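Local structure of activator of 2-hydroxyisocaproyl-CoA dehydratase (Clostridium difficile, 4EHU) at residues A[104-109]-A[117-122]; A[95-100]-A[108-113]; A[24-29]-A[48-53]. The protein binds and hydrolyses ATP and, in its reduced form, passes one electron to (R)-2-hydroxyisocaproyl-CoA dehydratase, activating that enzyme for L-leucine fermentation. All coordinates share one frame; numbering follows the deposited sequence.

Interaction 3 comes first along the chain and lies in a different sheet from the other two. It packs the end of helix 38-50 on strand 23-30, an edge strand, within this chain, of the first five-stranded sheet. Interactions 2 and 1 follow in the second sheet, where strands 96-100, 105-110 and 116-122 run as consecutive antiparallel neighbours. Their centres are about 8 Å apart, they share Leu108 and Lys109, and strand 105-110 is the middle strand of the three. Interaction 3 is centred about 31 Å from interaction 1 and about 28 Å from interaction 2. The two sheets have the same 3-2-1-4-5 strand order, the duplicated architecture of the actin-like ATPases, whose nucleotide binds between the two halves.

Interaction 1: A[104-109]-A[117-122]; sequences DAKVLK and LNFLMN. With ANP (phosphoaminophosphonic acid-adenylate ester), chain D.
Lys109 pairs with Asn118 and packs its CG on Leu117 CB where 104-109 runs antiparallel to 117-122. The pairing bond, from Lys109 N to Asn118 O, is straight (3.0 Å, 173° at the hydrogen). Leu117 N also reaches Lys109 O at 2.8 Å, and Asn118 N adds a weak bond to that same oxygen, so two residues face one: a classic beta bulge. Beyond it the hairpin is regular, with paired bonds at Val107-Leu120 and Ala105-Asn122. Strands 105-110 and 116-122 are the second and third strands of the second sheet of the actin fold. On the face with Lys106 and Leu108, Phe119 has CG anti to its backbone N (chi1 173°), which lays the ring alongside Leu108: Leu108 CD1 meets the ring edge at CE1 (4.1 Å), and Lys106 CB approaches that carbon obliquely. Met121 runs beside Lys106, its SD 3.6 Å from Lys106 NZ. That ammonium is held by Asp104 OD1 on the syn side (2.8 Å) and forms a second salt bridge with Glu79. Asp104, an ATP-binding residue, donates its backbone N to O3G of the bound ATP analogue at 3.1 Å.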
loop_
_atom_site.group_PDB
_atom_site.type_symbol
_atom_site.label_atom_id
_atom_site.label_comp_id
_atom_site.label_asym_id
_atom_site.label_seq_id
_atom_site.Cartn_x
_atom_site.Cartn_y
_atom_site.Cartn_z
ATOM N N ASP A 104 -10.762 2.002 4.103
ATOM C CA ASP A 104 -10.389 1.262 5.300
ATOM C C ASP A 104 -11.327 0.101 5.571
ATOM O O ASP A 104 -12.398 0.022 4.996
ATOM C CB ASP A 104 -10.209 2.163 6.544
ATOM C CG ASP A 104 -11.508 2.827 7.028
ATOM O OD1 ASP A 104 -12.474 2.098 7.331
ATOM O OD2 ASP A 104 -11.530 4.080 7.145
ATOM N N ALA A 105 -10.879 -0.816 6.417
ATOM C CA ALA A 105 -11.715 -1.929 6.825
ATOM C C ALA A 105 -11.809 -1.845 8.321
ATOM O O ALA A 105 -10.801 -1.647 9.013
ATOM C CB ALA A 105 -11.084 -3.244 6.434
ATOM N N LYS A 106 -13.031 -1.928 8.817
ATOM C CA LYS A 106 -13.295 -1.786 10.227
ATOM C C LYS A 106 -13.913 -3.050 10.759
ATOM O O LYS A 106 -14.801 -3.627 10.123
ATOM C CB LYS A 106 -14.278 -0.633 10.447
ATOM C CG LYS A 106 -13.703 0.743 10.096
ATOM C CD LYS A 106 -14.790 1.806 10.291
ATOM C CE LYS A 106 -14.155 3.193 10.478
ATOM N NZ LYS A 106 -13.680 3.776 9.189
ATOM N N VAL A 107 -13.465 -3.485 11.926
ATOM C CA VAL A 107 -14.097 -4.606 12.588
ATOM C C VAL A 107 -14.579 -4.191 13.962
ATOM O O VAL A 107 -13.796 -3.724 14.807
ATOM C CB VAL A 107 -13.154 -5.812 12.704
ATOM C CG1 VAL A 107 -13.866 -6.963 13.398
ATOM C CG2 VAL A 107 -12.684 -6.233 11.320
ATOM N N LEU A 108 -15.883 -4.333 14.162
ATOM C CA LEU A 108 -16.537 -3.905 15.384
ATOM C C LEU A 108 -16.985 -5.126 16.138
ATOM O O LEU A 108 -17.621 -6.044 15.553
ATOM C CB LEU A 108 -17.793 -3.077 15.058
ATOM C CG LEU A 108 -17.622 -1.656 14.519
ATOM C CD1 LEU A 108 -17.018 -1.642 13.123
ATOM C CD2 LEU A 108 -19.016 -0.971 14.524
ATOM N N LYS A 109 -16.701 -5.147 17.427
ATOM C CA LYS A 109 -17.278 -6.146 18.302
ATOM C C LYS A 109 -18.303 -5.442 19.167
ATOM O O LYS A 109 -18.020 -4.403 19.757
ATOM C CB LYS A 109 -16.209 -6.810 19.177
ATOM C CG LYS A 109 -16.786 -7.738 20.224
ATOM C CD LYS A 109 -15.694 -8.473 20.995
ATOM C CE LYS A 109 -16.124 -9.870 21.394
ATOM N NZ LYS A 109 -15.602 -10.900 20.453
ATOM N N LEU A 117 -17.701 -2.864 22.017
ATOM C CA LEU A 117 -16.881 -3.513 23.037
ATOM C C LEU A 117 -15.419 -3.460 22.668
ATOM O O LEU A 117 -14.545 -3.408 23.539
ATOM C CB LEU A 117 -17.237 -4.998 23.142
ATOM C CG LEU A 117 -18.185 -5.460 24.231
ATOM C CD1 LEU A 117 -18.367 -6.962 24.124
ATOM C CD2 LEU A 117 -17.671 -5.076 25.611
ATOM N N ASN A 118 -15.151 -3.556 21.367
ATOM C CA ASN A 118 -13.789 -3.569 20.869
ATOM C C ASN A 118 -13.825 -3.182 19.399
ATOM O O ASN A 118 -14.880 -3.185 18.780
ATOM C CB ASN A 118 -13.151 -4.942 21.094
ATOM C CG ASN A 118 -11.631 -4.896 21.056
ATOM O OD1 ASN A 118 -11.036 -3.872 20.717
ATOM N ND2 ASN A 118 -10.995 -6.019 21.380
ATOM N N PHE A 119 -12.686 -2.832 18.837
ATOM C CA PHE A 119 -12.659 -2.235 17.519
ATOM C C PHE A 119 -11.248 -2.345 16.986
ATOM O O PHE A 119 -10.299 -2.053 17.706
ATOM C CB PHE A 119 -13.070 -0.755 17.613
ATOM C CG PHE A 119 -12.913 0.003 16.330
ATOM C CD1 PHE A 119 -13.800 -0.196 15.279
ATOM C CD2 PHE A 119 -11.880 0.910 16.166
ATOM C CE1 PHE A 119 -13.671 0.513 14.100
ATOM C CE2 PHE A 119 -11.751 1.616 14.988
ATOM C CZ PHE A 119 -12.648 1.415 13.949
ATOM N N LEU A 120 -11.104 -2.758 15.734
ATOM C CA LEU A 120 -9.817 -2.705 15.072
ATOM C C LEU A 120 -10.044 -2.182 13.689
ATOM O O LEU A 120 -11.066 -2.478 13.057
ATOM C CB LEU A 120 -9.180 -4.096 14.971
ATOM C CG LEU A 120 -8.534 -4.674 16.218
ATOM C CD1 LEU A 120 -8.139 -6.138 15.919
ATOM C CD2 LEU A 120 -7.293 -3.870 16.603
ATOM N N MET A 121 -9.097 -1.413 13.200
ATOM C CA MET A 121 -9.238 -0.868 11.877
ATOM C C MET A 121 -7.910 -0.868 11.178
ATOM O O MET A 121 -6.889 -0.466 11.754
ATOM C CB MET A 121 -9.754 0.553 11.951
ATOM C CG MET A 121 -9.707 1.246 10.612
ATOM S SD MET A 121 -10.579 2.813 10.692
ATOM C CE MET A 121 -9.642 3.711 11.928
ATOM N N ASN A 122 -7.921 -1.331 9.937
ATOM C CA ASN A 122 -6.773 -1.160 9.073
ATOM C C ASN A 122 -7.075 0.093 8.269
ATOM O O ASN A 122 -8.023 0.101 7.467
ATOM C CB ASN A 122 -6.587 -2.351 8.105
ATOM C CG ASN A 122 -6.027 -3.632 8.780
ATOM O OD1 ASN A 122 -5.390 -3.572 9.834
ATOM N ND2 ASN A 122 -6.234 -4.797 8.126
HETATM P PG ANP D . -14.676 4.237 3.710
HETATM O O1G ANP D . -14.410 5.700 4.043
HETATM O O2G ANP D . -15.748 3.682 4.613
HETATM O O3G ANP D . -13.448 3.414 3.697
HETATM P PB ANP D . -16.818 4.200 1.567
HETATM O O1B ANP D . -17.095 5.262 0.536
HETATM O O2B ANP D . -17.818 4.092 2.719
HETATM N N3B ANP D . -15.170 4.354 2.071
HETATM P PA ANP D . -18.144 1.863 0.461
HETATM O O1A ANP D . -19.160 2.736 -0.186
HETATM O O2A ANP D . -18.465 1.069 1.708
HETATM O O3A ANP D . -16.837 2.755 0.814
HETATM O "O5'" ANP D . -17.485 0.832 -0.582
HETATM C "C5'" ANP D . -16.779 1.317 -1.728
HETATM C "C4'" ANP D . -16.407 0.131 -2.612
HETATM O "O4'" ANP D . -17.285 -0.983 -2.673
HETATM C "C3'" ANP D . -15.465 0.191 -3.801
HETATM O "O3'" ANP D . -14.121 0.466 -3.381
HETATM C "C2'" ANP D . -15.670 -1.182 -4.451
HETATM O "O2'" ANP D . -14.538 -2.052 -4.271
HETATM C "C1'" ANP D . -16.892 -1.806 -3.777
HETATM N N9 ANP D . -18.076 -1.880 -4.651
HETATM C C8 ANP D . -18.877 -0.860 -5.022
HETATM N N7 ANP D . -19.905 -1.309 -5.784
HETATM C C5 ANP D . -19.749 -2.652 -5.889
HETATM C C6 ANP D . -20.475 -3.748 -6.534
HETATM N N6 ANP D . -21.587 -3.471 -7.257
HETATM N N1 ANP D . -19.989 -5.007 -6.387
HETATM C C2 ANP D . -18.889 -5.282 -5.671
HETATM N N3 ANP D . -18.170 -4.326 -5.062
HETATM C C4 ANP D . -18.555 -3.027 -5.132
#

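Interaction 2: A[95-100]-A[108-113]; sequences RTIIDI and LKLDNN
The guanidinium of Arg95 has one face laid over the backbone of the turn beyond strand 105-110: Asn112 CA sits above its centre, 3.6 Å from the plane, and Asp111 C lies farther toward the rim. From its NE and NH2 the group makes two weak bonds to Asn112 OD1, each 2.8 Å long but strongly bent at the hydrogen, and the amide plane is turned 56° against the guanidinium. This is the open end of the hairpin formed by strands 96-100 and 105-110, the first and second strands of the second sheet in the actin fold. Arg95 gets there by a bend at chi2 (-71°), which folds the chain over Leu110 O. At the start of the strand pairing, Leu110 N bonds to Arg95 O, and Ile97 and Leu108 form a hydrogen-bonded pair whose two bonds both lie in the carbonyl planes. Ile97 is the apolar link between the strands: its CB stands against Leu108 CB, and its CD1 crosses to Leu110 CD1 at 3.7 Å. On the opposite face of the sheet, Thr96 OG1 bonds to Gln207 O and also takes a hydrogen from a water, which in turn accepts from Lys109 NZ. In the turn, Asp111 OD1 accepts from Asn113 N to make an Asx turn; Asn113 ND2 meets Asp111 OD2 at 3.1 Å.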
loop_
_atom_site.group_PDB
_atom_site.type_symbol
_atom_site.label_atom_id
_atom_site.label_comp_id
_atom_site.label_asym_id
_atom_site.label_seq_id
_atom_site.Cartn_x
_atom_site.Cartn_y
_atom_site.Cartn_z
ATOM N N ARG A 95 -23.003 -9.603 16.701
ATOM C CA ARG A 95 -21.908 -9.363 17.648
ATOM C C ARG A 95 -20.590 -8.986 16.975
ATOM O O ARG A 95 -19.711 -8.404 17.623
ATOM C CB ARG A 95 -21.690 -10.577 18.548
ATOM C CG ARG A 95 -22.924 -10.983 19.371
ATOM C CD ARG A 95 -23.243 -9.997 20.474
ATOM N NE ARG A 95 -24.378 -10.434 21.287
ATOM C CZ ARG A 95 -25.648 -10.098 21.064
ATOM N NH1 ARG A 95 -25.973 -9.311 20.049
ATOM N NH2 ARG A 95 -26.604 -10.549 21.863
ATOM N N THR A 96 -20.434 -9.295 15.686
ATOM C CA THR A 96 -19.256 -8.854 14.953
ATOM C C THR A 96 -19.693 -8.186 13.656
ATOM O O THR A 96 -20.480 -8.763 12.908
ATOM C CB THR A 96 -18.337 -10.061 14.632
ATOM O OG1 THR A 96 -18.082 -10.787 15.844
ATOM C CG2 THR A 96 -17.032 -9.583 14.017
ATOM N N ILE A 97 -19.237 -6.957 13.413
ATOM C CA ILE A 97 -19.511 -6.279 12.142
ATOM C C ILE A 97 -18.199 -6.017 11.420
ATOM O O ILE A 97 -17.270 -5.462 11.984
ATOM C CB ILE A 97 -20.261 -4.936 12.345
ATOM C CG1 ILE A 97 -21.632 -5.208 12.960
ATOM C CG2 ILE A 97 -20.422 -4.196 11.006
ATOM C CD1 ILE A 97 -22.392 -3.896 13.336
ATOM N N ILE A 98 -18.139 -6.428 10.160
ATOM C CA ILE A 98 -16.984 -6.203 9.327
ATOM C C ILE A 98 -17.394 -5.244 8.243
ATOM O O ILE A 98 -18.179 -5.597 7.374
ATOM C CB ILE A 98 -16.515 -7.524 8.669
ATOM C CG1 ILE A 98 -16.228 -8.553 9.758
ATOM C CG2 ILE A 98 -15.262 -7.270 7.801
ATOM C CD1 ILE A 98 -16.130 -10.041 9.194
ATOM N N ASP A 99 -16.858 -4.023 8.298
ATOM C CA ASP A 99 -17.187 -3.000 7.321
ATOM C C ASP A 99 -15.995 -2.822 6.397
ATOM O O ASP A 99 -15.003 -2.220 6.766
ATOM C CB ASP A 99 -17.494 -1.672 8.048
ATOM C CG ASP A 99 -17.417 -0.454 7.134
ATOM O OD1 ASP A 99 -17.766 -0.569 5.949
ATOM O OD2 ASP A 99 -17.006 0.641 7.632
ATOM N N ILE A 100 -16.089 -3.351 5.179
ATOM C CA ILE A 100 -15.004 -3.134 4.233
ATOM C C ILE A 100 -15.413 -2.049 3.256
ATOM O O ILE A 100 -16.313 -2.254 2.452
ATOM C CB ILE A 100 -14.628 -4.417 3.473
ATOM C CG1 ILE A 100 -14.331 -5.544 4.474
ATOM C CG2 ILE A 100 -13.404 -4.111 2.611
ATOM C CD1 ILE A 100 -14.034 -6.966 3.781
ATOM N N LEU A 108 -15.883 -4.333 14.162
ATOM C CA LEU A 108 -16.537 -3.905 15.384
ATOM C C LEU A 108 -16.985 -5.126 16.138
ATOM O O LEU A 108 -17.621 -6.044 15.553
ATOM C CB LEU A 108 -17.793 -3.077 15.058
ATOM C CG LEU A 108 -17.622 -1.656 14.519
ATOM C CD1 LEU A 108 -17.018 -1.642 13.123
ATOM C CD2 LEU A 108 -19.016 -0.971 14.524
ATOM N N LYS A 109 -16.701 -5.147 17.427
ATOM C CA LYS A 109 -17.278 -6.146 18.302
ATOM C C LYS A 109 -18.303 -5.442 19.167
ATOM O O LYS A 109 -18.020 -4.403 19.757
ATOM C CB LYS A 109 -16.209 -6.810 19.177
ATOM C CG LYS A 109 -16.786 -7.738 20.224
ATOM C CD LYS A 109 -15.694 -8.473 20.995
ATOM C CE LYS A 109 -16.124 -9.870 21.394
ATOM N NZ LYS A 109 -15.602 -10.900 20.453
ATOM N N LEU A 110 -19.507 -5.993 19.231
ATOM C CA LEU A 110 -20.592 -5.365 19.980
ATOM C C LEU A 110 -20.972 -6.223 21.175
ATOM O O LEU A 110 -20.837 -7.449 21.128
ATOM C CB LEU A 110 -21.838 -5.225 19.096
ATOM C CG LEU A 110 -21.622 -4.532 17.754
ATOM C CD1 LEU A 110 -22.955 -4.436 16.993
ATOM C CD2 LEU A 110 -21.011 -3.149 17.960
ATOM N N ASP A 111 -21.471 -5.579 22.227
ATOM C CA ASP A 111 -22.017 -6.301 23.374
ATOM C C ASP A 111 -23.464 -6.674 23.084
ATOM O O ASP A 111 -23.937 -6.473 21.971
ATOM C CB ASP A 111 -21.894 -5.507 24.687
ATOM C CG ASP A 111 -22.728 -4.211 24.718
ATOM O OD1 ASP A 111 -23.593 -3.964 23.857
ATOM O OD2 ASP A 111 -22.501 -3.393 25.631
ATOM N N ASN A 112 -24.166 -7.184 24.086
ATOM C CA ASN A 112 -25.539 -7.649 23.876
ATOM C C ASN A 112 -26.516 -6.499 23.664
ATOM O O ASN A 112 -27.682 -6.712 23.331
ATOM C CB ASN A 112 -25.988 -8.529 25.043
ATOM C CG ASN A 112 -25.255 -9.856 25.078
ATOM O OD1 ASN A 112 -24.826 -10.363 24.043
ATOM N ND2 ASN A 112 -25.107 -10.426 26.267
ATOM N N ASN A 113 -26.043 -5.271 23.844
ATOM C CA ASN A 113 -26.904 -4.116 23.688
ATOM C C ASN A 113 -26.662 -3.410 22.360
ATOM O O ASN A 113 -27.325 -2.422 22.050
ATOM C CB ASN A 113 -26.691 -3.139 24.844
ATOM C CG ASN A 113 -26.555 -3.844 26.180
ATOM O OD1 ASN A 113 -27.529 -4.368 26.723
ATOM N ND2 ASN A 113 -25.343 -3.866 26.714
HETATM O O HOH W 1 -16.191 -9.854 17.805
#

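Interaction 3: A[24-29]-A[48-53]; sequences IVASET and GKTGLA
Lys49 NZ is gripped by two oxygens of the neighbouring strand: it donates to Ser27 O at 2.7 Å, almost straight in line with the carbonyl (C=O...N angle 177°), and forms a salt bridge with Glu28 OE1 at 2.9 Å, whose hydrogen-bond geometry is weak. The contact sets the C-terminal end of helix 38-50 on strand 23-30, an edge strand, within this chain, of the first sheet in the actin fold; the Glu28 side chain is about 12 Å from the bound ATP analogue. Lys49 is extended beyond CG and spans the gap from the helix to the strand, bringing its ammonium to the two oxygens. The Glu28 side chain, with CG anti to the backbone N (chi1 -177°) and bent at chi2, crosses that of Lys49 at about a right angle and presents OE1 to NZ. Glu28 also touches Lys45 and Leu46, on the preceding turn of the same helix.

Nearer the helix end the contact becomes apolar. Thr50 directs its methyl CG2 at Ala26, which also lies against Leu46, and the same Thr50 side chain touches Ile17 on strand 13-19. Val25 and Ala26 both face Ile17 there, a classic beta bulge in the pairing of these two strands. The hydroxyl of Thr50 is turned back to its own helix, where OG1 bonds to Leu46 O. It also accepts from Leu52 N at 3.0 Å, closing an ST turn around Gly51, the first residue to leave the helical conformation, with phi 71°. Between the segments the tightest carbon pair is Ala26 CB with Thr50 CG2, 3.3 Å apart, closer than two methyl carbons usually come, so the exact separation is doubtful.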
loop_
_atom_site.group_PDB
_atom_site.type_symbol
_atom_site.label_atom_id
_atom_site.label_comp_id
_atom_site.label_asym_id
_atom_site.label_seq_id
_atom_site.Cartn_x
_atom_site.Cartn_y
_atom_site.Cartn_z
ATOM N N ILE A 24 -37.807 1.983 5.025
ATOM C CA ILE A 24 -36.959 2.626 4.031
ATOM C C ILE A 24 -37.792 2.924 2.795
ATOM O O ILE A 24 -38.225 2.001 2.107
ATOM C CB ILE A 24 -35.787 1.717 3.614
ATOM C CG1 ILE A 24 -34.917 1.365 4.824
ATOM C CG2 ILE A 24 -34.943 2.395 2.545
ATOM C CD1 ILE A 24 -33.754 0.437 4.495
ATOM N N VAL A 25 -38.034 4.202 2.515
ATOM C CA VAL A 25 -38.837 4.578 1.354
ATOM C C VAL A 25 -37.952 5.002 0.182
ATOM O O VAL A 25 -38.431 5.162 -0.940
ATOM C CB VAL A 25 -39.878 5.688 1.683
ATOM C CG1 VAL A 25 -40.895 5.175 2.701
ATOM C CG2 VAL A 25 -39.202 6.968 2.186
ATOM N N ALA A 26 -36.656 5.159 0.437
ATOM C CA ALA A 26 -35.724 5.537 -0.618
ATOM C C ALA A 26 -34.286 5.318 -0.176
ATOM O O ALA A 26 -33.943 5.450 1.003
ATOM C CB ALA A 26 -35.932 6.995 -1.030
ATOM N N SER A 27 -33.443 4.960 -1.134
ATOM C CA SER A 27 -32.023 4.836 -0.881
ATOM C C SER A 27 -31.291 5.121 -2.174
ATOM O O SER A 27 -31.861 5.027 -3.255
ATOM C CB SER A 27 -31.694 3.441 -0.385
ATOM O OG SER A 27 -31.946 2.482 -1.402
ATOM N N GLU A 28 -30.028 5.487 -2.074
ATOM C CA GLU A 28 -29.288 5.845 -3.265
ATOM C C GLU A 28 -27.813 5.806 -2.957
ATOM O O GLU A 28 -27.376 6.252 -1.894
ATOM C CB GLU A 28 -29.699 7.238 -3.750
ATOM C CG GLU A 28 -29.032 7.671 -5.047
ATOM C CD GLU A 28 -29.405 6.787 -6.223
ATOM O OE1 GLU A 28 -30.496 6.178 -6.191
ATOM O OE2 GLU A 28 -28.605 6.697 -7.178
ATOM N N THR A 29 -27.046 5.258 -3.888
ATOM C CA THR A 29 -25.603 5.269 -3.776
ATOM C C THR A 29 -25.053 5.934 -5.022
ATOM O O THR A 29 -25.471 5.618 -6.135
ATOM C CB THR A 29 -25.051 3.835 -3.661
ATOM O OG1 THR A 29 -25.632 3.196 -2.516
ATOM C CG2 THR A 29 -23.529 3.829 -3.529
ATOM N N GLY A 48 -36.002 13.040 -5.911
ATOM C CA GLY A 48 -36.662 12.705 -7.157
ATOM C C GLY A 48 -37.523 11.466 -7.012
ATOM O O GLY A 48 -38.666 11.429 -7.472
ATOM N N LYS A 49 -36.975 10.449 -6.361
ATOM C CA LYS A 49 -37.680 9.189 -6.165
ATOM C C LYS A 49 -38.936 9.384 -5.334
ATOM O O LYS A 49 -40.000 8.865 -5.666
ATOM C CB LYS A 49 -36.786 8.177 -5.447
ATOM C CG LYS A 49 -35.562 7.725 -6.216
ATOM C CD LYS A 49 -34.870 6.599 -5.467
ATOM C CE LYS A 49 -33.468 6.337 -5.988
ATOM N NZ LYS A 49 -33.057 4.936 -5.715
ATOM N N THR A 50 -38.799 10.125 -4.240
ATOM C CA THR A 50 -39.857 10.223 -3.242
ATOM C C THR A 50 -40.821 11.370 -3.520
ATOM O O THR A 50 -41.935 11.389 -2.998
ATOM C CB THR A 50 -39.269 10.442 -1.843
ATOM O OG1 THR A 50 -38.595 11.705 -1.805
ATOM C CG2 THR A 50 -38.287 9.326 -1.483
ATOM N N GLY A 51 -40.389 12.327 -4.333
ATOM C CA GLY A 51 -41.162 13.532 -4.560
ATOM C C GLY A 51 -41.158 14.423 -3.333
ATOM O O GLY A 51 -41.977 15.333 -3.208
ATOM N N LEU A 52 -40.230 14.157 -2.422
ATOM C CA LEU A 52 -40.098 14.951 -1.209
ATOM C C LEU A 52 -39.121 16.100 -1.433
ATOM O O LEU A 52 -38.384 16.116 -2.418
ATOM C CB LEU A 52 -39.617 14.073 -0.047
ATOM C CG LEU A 52 -40.584 12.979 0.424
ATOM C CD1 LEU A 52 -39.882 11.980 1.352
ATOM C CD2 LEU A 52 -41.802 13.602 1.108
ATOM N N ALA A 53 -39.132 17.064 -0.521
ATOM C CA ALA A 53 -38.179 18.165 -0.547
ATOM C C ALA A 53 -37.546 18.302 0.830
ATOM O O ALA A 53 -38.009 17.693 1.792
ATOM C CB ALA A 53 -38.868 19.455 -0.945
#